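Putative short-chain dehydrogenase/reductase (Burkholderia xenovorans, PDB 5K9Z) probably catalyses NAD- or NADP-dependent oxidation or reduction at CH-OH groups, as a member of the short-chain dehydrogenase/reductase family. Local coordinates at residues S145-M153 with Y161-T172; V93-A101 with A115-V124. All coordinates share one frame; numbering follows the deposited sequence.

Contact 1 of 2, residues S145-M153 with Y161-T172; sequences SVASTAGVM and YTSAKHAVIGLT
Gly151 CA lies 4.0 Å from His166 CA, so the 3-10 turn 149-151 sits directly on helix 159-179. Lys165 CB packs tightly on Gly151 CA at 3.4 Å. The lysine chain bends once, at chi2 (-67°), and then runs extended past Ala147. This brings NZ to Val146 O, a hydrogen bond of 3.1 Å with the donor 16° out of the carbonyl plane. Tyr161 presents its ring edge to Ser148 OG and Ala150 CB, with CD2 3.6 Å from Ala150 CB. Lys165 CG lies over one face of that ring, toward the rim. Ser148 OG accepts from Ala150 N at 2.9 Å, an ST turn that fixes the serine beside the tyrosine. Gly151 O stands 3.2 Å above the centre of the His166 ring. His166 ND1 donates to Thr162 O at 2.9 Å, which holds the ring in place under that carbonyl. Beyond Ala147, Val168 CG1 meets the CB atoms of Ser145 and Ala147. A water bridges Ser145 OG and Thr172 OG1. Tyr161 and Lys165 fit the YxxxK signature of the short-chain dehydrogenases. With Ser148 they are consistent with the Ser-Tyr-Lys active site of that family.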
loop_
_atom_site.group_PDB
_atom_site.type_symbol
_atom_site.label_atom_id
_atom_site.label_comp_id
_atom_site.label_asym_id
_atom_site.label_seq_id
_atom_site.Cartn_x
_atom_site.Cartn_y
_atom_site.Cartn_z
ATOM N N SER C 145 -9.501 -4.946 15.191
ATOM C CA SER C 145 -9.336 -6.237 14.542
ATOM C C SER C 145 -7.856 -6.487 14.283
ATOM O O SER C 145 -7.137 -5.598 13.819
ATOM C CB SER C 145 -10.119 -6.306 13.228
ATOM O OG SER C 145 -11.511 -6.091 13.444
ATOM N N VAL C 146 -7.401 -7.702 14.563
ATOM C CA VAL C 146 -6.008 -8.068 14.305
ATOM C C VAL C 146 -5.981 -8.607 12.881
ATOM O O VAL C 146 -6.388 -9.750 12.619
ATOM C CB VAL C 146 -5.488 -9.084 15.320
ATOM C CG1 VAL C 146 -4.013 -9.495 14.998
ATOM C CG2 VAL C 146 -5.618 -8.507 16.735
ATOM N N ALA C 147 -5.554 -7.761 11.947
ATOM C CA ALA C 147 -5.448 -8.218 10.570
ATOM C C ALA C 147 -4.043 -8.781 10.400
ATOM O O ALA C 147 -3.619 -9.599 11.219
ATOM C CB ALA C 147 -5.762 -7.094 9.579
ATOM N N SER C 148 -3.294 -8.301 9.413
ATOM C CA SER C 148 -1.972 -8.828 9.072
ATOM C C SER C 148 -1.420 -8.004 7.921
ATOM O O SER C 148 -2.178 -7.395 7.166
ATOM C CB SER C 148 -2.042 -10.301 8.651
ATOM O OG SER C 148 -0.865 -10.683 7.984
ATOM N N THR C 149 -0.092 -8.051 7.750
ATOM C CA THR C 149 0.507 -7.484 6.550
ATOM C C THR C 149 -0.054 -8.130 5.290
ATOM O O THR C 149 -0.079 -7.497 4.226
ATOM C CB THR C 149 2.038 -7.651 6.576
ATOM O OG1 THR C 149 2.367 -9.008 6.872
ATOM C CG2 THR C 149 2.646 -6.782 7.633
ATOM N N ALA C 150 -0.526 -9.379 5.389
ATOM C CA ALA C 150 -1.193 -10.019 4.263
ATOM C C ALA C 150 -2.502 -9.330 3.885
ATOM O O ALA C 150 -3.021 -9.571 2.787
ATOM C CB ALA C 150 -1.447 -11.499 4.584
ATOM N N GLY C 151 -3.018 -8.452 4.737
ATOM C CA GLY C 151 -4.159 -7.629 4.371
ATOM C C GLY C 151 -3.801 -6.377 3.609
ATOM O O GLY C 151 -4.693 -5.679 3.121
ATOM N N VAL C 152 -2.508 -6.117 3.453
ATOM C CA VAL C 152 -2.029 -4.903 2.814
ATOM C C VAL C 152 -1.399 -5.164 1.444
ATOM O O VAL C 152 -1.394 -4.253 0.600
ATOM C CB VAL C 152 -1.027 -4.193 3.758
ATOM C CG1 VAL C 152 -0.068 -3.289 3.031
ATOM C CG2 VAL C 152 -1.789 -3.429 4.863
ATOM N N MET C 153 -0.936 -6.385 1.170
ATOM C CA MET C 153 -0.386 -6.726 -0.135
ATOM C C MET C 153 -0.373 -8.244 -0.278
ATOM O O MET C 153 -0.605 -8.980 0.688
ATOM C CB MET C 153 1.005 -6.105 -0.309
ATOM C CG MET C 153 2.056 -6.650 0.649
ATOM S SD MET C 153 3.766 -6.038 0.372
ATOM C CE MET C 153 4.044 -6.607 -1.302
ATOM N N TYR C 161 -6.098 -16.577 3.353
ATOM C CA TYR C 161 -5.621 -15.658 4.377
ATOM C C TYR C 161 -5.504 -14.245 3.831
ATOM O O TYR C 161 -6.042 -13.297 4.408
ATOM C CB TYR C 161 -4.263 -16.134 4.878
ATOM C CG TYR C 161 -3.742 -15.473 6.125
ATOM C CD1 TYR C 161 -4.135 -15.932 7.384
ATOM C CD2 TYR C 161 -2.778 -14.460 6.057
ATOM C CE1 TYR C 161 -3.622 -15.381 8.535
ATOM C CE2 TYR C 161 -2.241 -13.906 7.214
ATOM C CZ TYR C 161 -2.678 -14.363 8.445
ATOM O OH TYR C 161 -2.167 -13.812 9.589
ATOM N N THR C 162 -4.844 -14.097 2.680
ATOM C CA THR C 162 -4.623 -12.764 2.135
ATOM C C THR C 162 -5.952 -12.094 1.773
ATOM O O THR C 162 -6.158 -10.911 2.065
ATOM C CB THR C 162 -3.695 -12.856 0.921
ATOM O OG1 THR C 162 -2.402 -13.383 1.312
ATOM C CG2 THR C 162 -3.529 -11.503 0.267
ATOM N N SER C 163 -6.872 -12.838 1.150
ATOM C CA SER C 163 -8.154 -12.253 0.776
ATOM C C SER C 163 -8.949 -11.844 2.013
ATOM O O SER C 163 -9.517 -10.740 2.073
ATOM C CB SER C 163 -8.927 -13.254 -0.079
ATOM O OG SER C 163 -10.131 -12.718 -0.569
ATOM N N ALA C 164 -9.013 -12.734 3.006
ATOM C CA ALA C 164 -9.726 -12.447 4.250
ATOM C C ALA C 164 -9.161 -11.210 4.939
ATOM O O ALA C 164 -9.913 -10.358 5.417
ATOM C CB ALA C 164 -9.635 -13.651 5.189
ATOM N N LYS C 165 -7.834 -11.098 5.010
ATOM C CA LYS C 165 -7.237 -9.979 5.734
ATOM C C LYS C 165 -7.459 -8.663 4.997
ATOM O O LYS C 165 -7.649 -7.624 5.639
ATOM C CB LYS C 165 -5.740 -10.247 5.964
ATOM C CG LYS C 165 -5.472 -11.430 6.894
ATOM C CD LYS C 165 -5.928 -11.152 8.336
ATOM C CE LYS C 165 -5.639 -12.343 9.264
ATOM N NZ LYS C 165 -6.062 -12.090 10.671
ATOM N N HIS C 166 -7.421 -8.685 3.649
ATOM C CA HIS C 166 -7.812 -7.510 2.872
ATOM C C HIS C 166 -9.260 -7.136 3.152
ATOM O O HIS C 166 -9.587 -5.954 3.296
ATOM C CB HIS C 166 -7.627 -7.757 1.366
ATOM C CG HIS C 166 -6.242 -7.483 0.851
ATOM N ND1 HIS C 166 -5.176 -8.326 1.086
ATOM C CD2 HIS C 166 -5.761 -6.479 0.074
ATOM C CE1 HIS C 166 -4.095 -7.843 0.496
ATOM N NE2 HIS C 166 -4.426 -6.739 -0.145
ATOM N N ALA C 167 -10.140 -8.137 3.225
ATOM C CA ALA C 167 -11.549 -7.894 3.515
ATOM C C ALA C 167 -11.749 -7.286 4.905
ATOM O O ALA C 167 -12.622 -6.425 5.095
ATOM C CB ALA C 167 -12.338 -9.203 3.359
ATOM N N VAL C 168 -10.955 -7.734 5.889
ATOM C CA VAL C 168 -11.016 -7.195 7.253
ATOM C C VAL C 168 -10.647 -5.713 7.265
ATOM O O VAL C 168 -11.272 -4.900 7.960
ATOM C CB VAL C 168 -10.092 -8.008 8.185
ATOM C CG1 VAL C 168 -9.852 -7.281 9.491
ATOM C CG2 VAL C 168 -10.674 -9.431 8.448
ATOM N N ILE C 169 -9.628 -5.333 6.502
ATOM C CA ILE C 169 -9.293 -3.917 6.410
ATOM C C ILE C 169 -10.414 -3.144 5.720
ATOM O O ILE C 169 -10.781 -2.047 6.152
ATOM C CB ILE C 169 -7.931 -3.746 5.717
ATOM C CG1 ILE C 169 -6.830 -4.218 6.673
ATOM C CG2 ILE C 169 -7.715 -2.285 5.281
ATOM C CD1 ILE C 169 -5.430 -4.184 6.098
ATOM N N GLY C 170 -11.020 -3.716 4.676
ATOM C CA GLY C 170 -12.146 -3.034 4.040
ATOM C C GLY C 170 -13.353 -2.894 4.961
ATOM O O GLY C 170 -13.999 -1.840 5.014
ATOM N N LEU C 171 -13.672 -3.958 5.696
ATOM C CA LEU C 171 -14.776 -3.892 6.645
ATOM C C LEU C 171 -14.465 -2.913 7.769
ATOM O O LEU C 171 -15.357 -2.204 8.248
ATOM C CB LEU C 171 -15.044 -5.276 7.216
ATOM C CG LEU C 171 -16.189 -5.421 8.200
ATOM C CD1 LEU C 171 -17.481 -4.861 7.622
ATOM C CD2 LEU C 171 -16.331 -6.883 8.524
ATOM N N THR C 172 -13.207 -2.877 8.214
ATOM C CA THR C 172 -12.783 -1.880 9.198
ATOM C C THR C 172 -13.093 -0.462 8.716
ATOM O O THR C 172 -13.681 0.346 9.446
ATOM C CB THR C 172 -11.283 -2.026 9.481
ATOM O OG1 THR C 172 -11.018 -3.288 10.114
ATOM C CG2 THR C 172 -10.819 -0.912 10.396
HETATM O O HOH W 1 -11.630 -3.565 12.742
HETATM O O HOH W 2 -0.172 -11.609 1.194
#

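Contact 2 of 2, residues V93-A101 with A115-V124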
loop_
_atom_site.group_PDB
_atom_site.type_symbol
_atom_site.label_atom_id
_atom_site.label_comp_id
_atom_site.label_asym_id
_atom_site.label_seq_id
_atom_site.Cartn_x
_atom_site.Cartn_y
_atom_site.Cartn_z
ATOM N N VAL C 93 -11.910 -6.756 20.614
ATOM C CA VAL C 93 -10.724 -7.158 19.856
ATOM C C VAL C 93 -11.059 -8.422 19.069
ATOM O O VAL C 93 -11.202 -9.507 19.644
ATOM C CB VAL C 93 -9.503 -7.367 20.759
ATOM C CG1 VAL C 93 -8.287 -7.766 19.918
ATOM C CG2 VAL C 93 -9.180 -6.087 21.514
ATOM N N ASN C 94 -11.180 -8.287 17.750
ATOM C CA ASN C 94 -11.424 -9.422 16.863
ATOM C C ASN C 94 -10.078 -10.018 16.499
ATOM O O ASN C 94 -9.369 -9.487 15.644
ATOM C CB ASN C 94 -12.164 -8.991 15.608
ATOM C CG ASN C 94 -13.497 -8.376 15.915
ATOM O OD1 ASN C 94 -14.328 -8.993 16.578
ATOM N ND2 ASN C 94 -13.702 -7.140 15.469
ATOM N N ASN C 95 -9.722 -11.115 17.158
ATOM C CA ASN C 95 -8.417 -11.736 16.998
ATOM C C ASN C 95 -8.579 -13.244 16.846
ATOM O O ASN C 95 -9.393 -13.867 17.537
ATOM C CB ASN C 95 -7.518 -11.398 18.193
ATOM C CG ASN C 95 -6.284 -12.282 18.264
ATOM O OD1 ASN C 95 -6.232 -13.233 19.050
ATOM N ND2 ASN C 95 -5.300 -11.987 17.436
ATOM N N ALA C 96 -7.804 -13.828 15.935
ATOM C CA ALA C 96 -7.778 -15.279 15.773
ATOM C C ALA C 96 -6.365 -15.709 15.423
ATOM O O ALA C 96 -5.747 -15.136 14.520
ATOM C CB ALA C 96 -8.758 -15.750 14.692
ATOM N N GLY C 97 -5.844 -16.675 16.176
ATOM C CA GLY C 97 -4.583 -17.319 15.855
ATOM C C GLY C 97 -4.852 -18.463 14.908
ATOM O O GLY C 97 -4.951 -19.619 15.332
ATOM N N PHE C 98 -5.032 -18.149 13.629
ATOM C CA PHE C 98 -5.618 -19.100 12.692
ATOM C C PHE C 98 -5.172 -18.726 11.287
ATOM O O PHE C 98 -5.133 -17.542 10.952
ATOM C CB PHE C 98 -7.151 -19.087 12.791
ATOM C CG PHE C 98 -7.832 -20.046 11.852
ATOM C CD1 PHE C 98 -8.035 -21.369 12.214
ATOM C CD2 PHE C 98 -8.264 -19.628 10.602
ATOM C CE1 PHE C 98 -8.683 -22.262 11.349
ATOM C CE2 PHE C 98 -8.894 -20.519 9.730
ATOM C CZ PHE C 98 -9.101 -21.828 10.100
ATOM N N VAL C 99 -4.840 -19.728 10.472
ATOM C CA VAL C 99 -4.361 -19.502 9.111
ATOM C C VAL C 99 -5.291 -20.128 8.075
ATOM O O VAL C 99 -5.710 -19.460 7.117
ATOM C CB VAL C 99 -2.914 -20.022 8.926
ATOM C CG1 VAL C 99 -2.440 -19.759 7.499
ATOM C CG2 VAL C 99 -1.986 -19.359 9.922
ATOM N N GLY C 100 -5.560 -21.427 8.210
ATOM C CA GLY C 100 -6.506 -22.112 7.337
ATOM C C GLY C 100 -5.871 -22.630 6.054
ATOM O O GLY C 100 -4.788 -23.244 6.075
ATOM N N ALA C 101 -6.544 -22.383 4.935
ATOM C CA ALA C 101 -6.137 -22.982 3.673
ATOM C C ALA C 101 -4.812 -22.414 3.188
ATOM O O ALA C 101 -4.555 -21.208 3.279
ATOM C CB ALA C 101 -7.216 -22.750 2.619
ATOM N N ALA C 115 -14.162 -22.425 5.182
ATOM C CA ALA C 115 -13.729 -22.567 6.569
ATOM C C ALA C 115 -12.762 -21.453 6.969
ATOM O O ALA C 115 -12.844 -20.925 8.085
ATOM C CB ALA C 115 -13.071 -23.930 6.795
ATOM N N THR C 116 -11.827 -21.099 6.081
ATOM C CA THR C 116 -10.858 -20.051 6.401
ATOM C C THR C 116 -11.558 -18.710 6.582
ATOM O O THR C 116 -11.361 -18.026 7.591
ATOM C CB THR C 116 -9.791 -19.948 5.308
ATOM O OG1 THR C 116 -9.116 -21.201 5.165
ATOM C CG2 THR C 116 -8.736 -18.846 5.661
ATOM N N LEU C 117 -12.418 -18.342 5.626
ATOM C CA LEU C 117 -13.114 -17.057 5.685
ATOM C C LEU C 117 -14.117 -16.999 6.837
ATOM O O LEU C 117 -14.389 -15.912 7.357
ATOM C CB LEU C 117 -13.793 -16.777 4.343
ATOM C CG LEU C 117 -12.975 -15.987 3.298
ATOM C CD1 LEU C 117 -11.594 -16.551 3.068
ATOM C CD2 LEU C 117 -13.735 -15.960 1.983
ATOM N N GLY C 118 -14.649 -18.153 7.265
ATOM C CA GLY C 118 -15.579 -18.161 8.386
ATOM C C GLY C 118 -14.944 -17.637 9.658
ATOM O O GLY C 118 -15.550 -16.847 10.390
ATOM N N VAL C 119 -13.690 -18.023 9.902
ATOM C CA VAL C 119 -12.955 -17.557 11.069
ATOM C C VAL C 119 -12.394 -16.149 10.835
ATOM O O VAL C 119 -12.547 -15.249 11.672
ATOM C CB VAL C 119 -11.826 -18.552 11.418
ATOM C CG1 VAL C 119 -11.017 -18.042 12.578
ATOM C CG2 VAL C 119 -12.377 -19.995 11.689
ATOM N N LEU C 120 -11.684 -15.954 9.722
ATOM C CA LEU C 120 -10.880 -14.747 9.563
ATOM C C LEU C 120 -11.675 -13.544 9.090
ATOM O O LEU C 120 -11.220 -12.407 9.285
ATOM C CB LEU C 120 -9.706 -15.009 8.610
ATOM C CG LEU C 120 -8.683 -16.040 9.125
ATOM C CD1 LEU C 120 -7.510 -16.247 8.157
ATOM C CD2 LEU C 120 -8.152 -15.658 10.498
ATOM N N LEU C 121 -12.810 -13.755 8.435
ATOM C CA LEU C 121 -13.622 -12.656 7.922
ATOM C C LEU C 121 -15.007 -12.633 8.555
ATOM O O LEU C 121 -15.389 -11.607 9.135
ATOM C CB LEU C 121 -13.738 -12.747 6.388
ATOM C CG LEU C 121 -14.702 -11.753 5.727
ATOM C CD1 LEU C 121 -14.379 -10.316 6.132
ATOM C CD2 LEU C 121 -14.665 -11.902 4.206
ATOM N N ASP C 122 -15.773 -13.734 8.471
ATOM C CA ASP C 122 -17.115 -13.725 9.053
ATOM C C ASP C 122 -17.044 -13.405 10.536
ATOM O O ASP C 122 -17.847 -12.614 11.048
ATOM C CB ASP C 122 -17.802 -15.081 8.856
ATOM C CG ASP C 122 -18.019 -15.437 7.397
ATOM O OD1 ASP C 122 -17.967 -14.550 6.525
ATOM O OD2 ASP C 122 -18.179 -16.644 7.119
ATOM N N GLY C 123 -16.060 -13.989 11.230
ATOM C CA GLY C 123 -15.906 -13.739 12.656
ATOM C C GLY C 123 -15.681 -12.271 12.976
ATOM O O GLY C 123 -16.127 -11.769 14.016
ATOM N N VAL C 124 -14.963 -11.569 12.107
ATOM C CA VAL C 124 -14.757 -10.134 12.325
ATOM C C VAL C 124 -16.054 -9.367 12.098
ATOM O O VAL C 124 -16.383 -8.439 12.849
ATOM C CB VAL C 124 -13.631 -9.616 11.422
ATOM C CG1 VAL C 124 -13.521 -8.114 11.545
ATOM C CG2 VAL C 124 -12.333 -10.299 11.782
HETATM O O HOH W 3 -14.981 -11.654 16.587
#
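Thr116 OG1 has two polar partners. Across the contact it accepts from Ala101 N at 2.8 Å, with an N-H...O angle of 160°, and on its own helix it is hydrogen-bonded to Ala112 O, one turn back. A chi1 of -59° sends OG1 toward Ala101 N and puts CG2, anti to the backbone N, against Val99 O at 3.4 Å. Phe98 lies across Val119 at about a right angle. Val119 CG2 sits over one face of the phenyl ring, 4.1 Å from its centroid and 13° off the ring normal, a CH-pi contact. Gly100 N lies over the opposite face, toward the rim. Thr116 CA and Leu120 CG stand at the ring edge, in its plane. Leu120 CD2 also reaches Phe98 O at 3.6 Å, and Ala96 CB touches Val119 CG1 at 3.9 Å. At the other end, one water donates both to Asn94 OD1 at 2.7 Å and to Gly123 O at 2.8 Å. Asn94 ND2 turns to Ser145 OG of the next strand. Phe272 of the second subunit packs on Phe98, Ala115 and Thr116. Gly100 and Ala101 pair with an antiparallel strand of that subunit. Residues 94-97 match the NNAG motif of the family. The chemistry implies a loop held by a direct hydrogen bond at the Thr116 end and by a water bridge at the Asn94 end, with apolar packing between and its far end committed to the dimer interface.

Both contacts pack a helix against the chain that leaves a central strand of the same parallel sheet. Strands 91-94 and 141-146 are neighbours in that sheet. The contact centres are about 10 Å apart. Contact 1 is the more buried and lies within one beta-alpha-beta unit. Contact 2 is partly buried and runs out to the second subunit. They meet directly: Val146 N probably bonds to Asn94 O at 2.9 Å, and Leu120 packs on Tyr161 and Ala164. In contact 1 a lysine amine bonds to a backbone carbonyl and a histidine ring lies under another. No charged side chain takes part in contact 2; aromatic and aliphatic packing is joined there by one direct hydrogen bond and a water bridge.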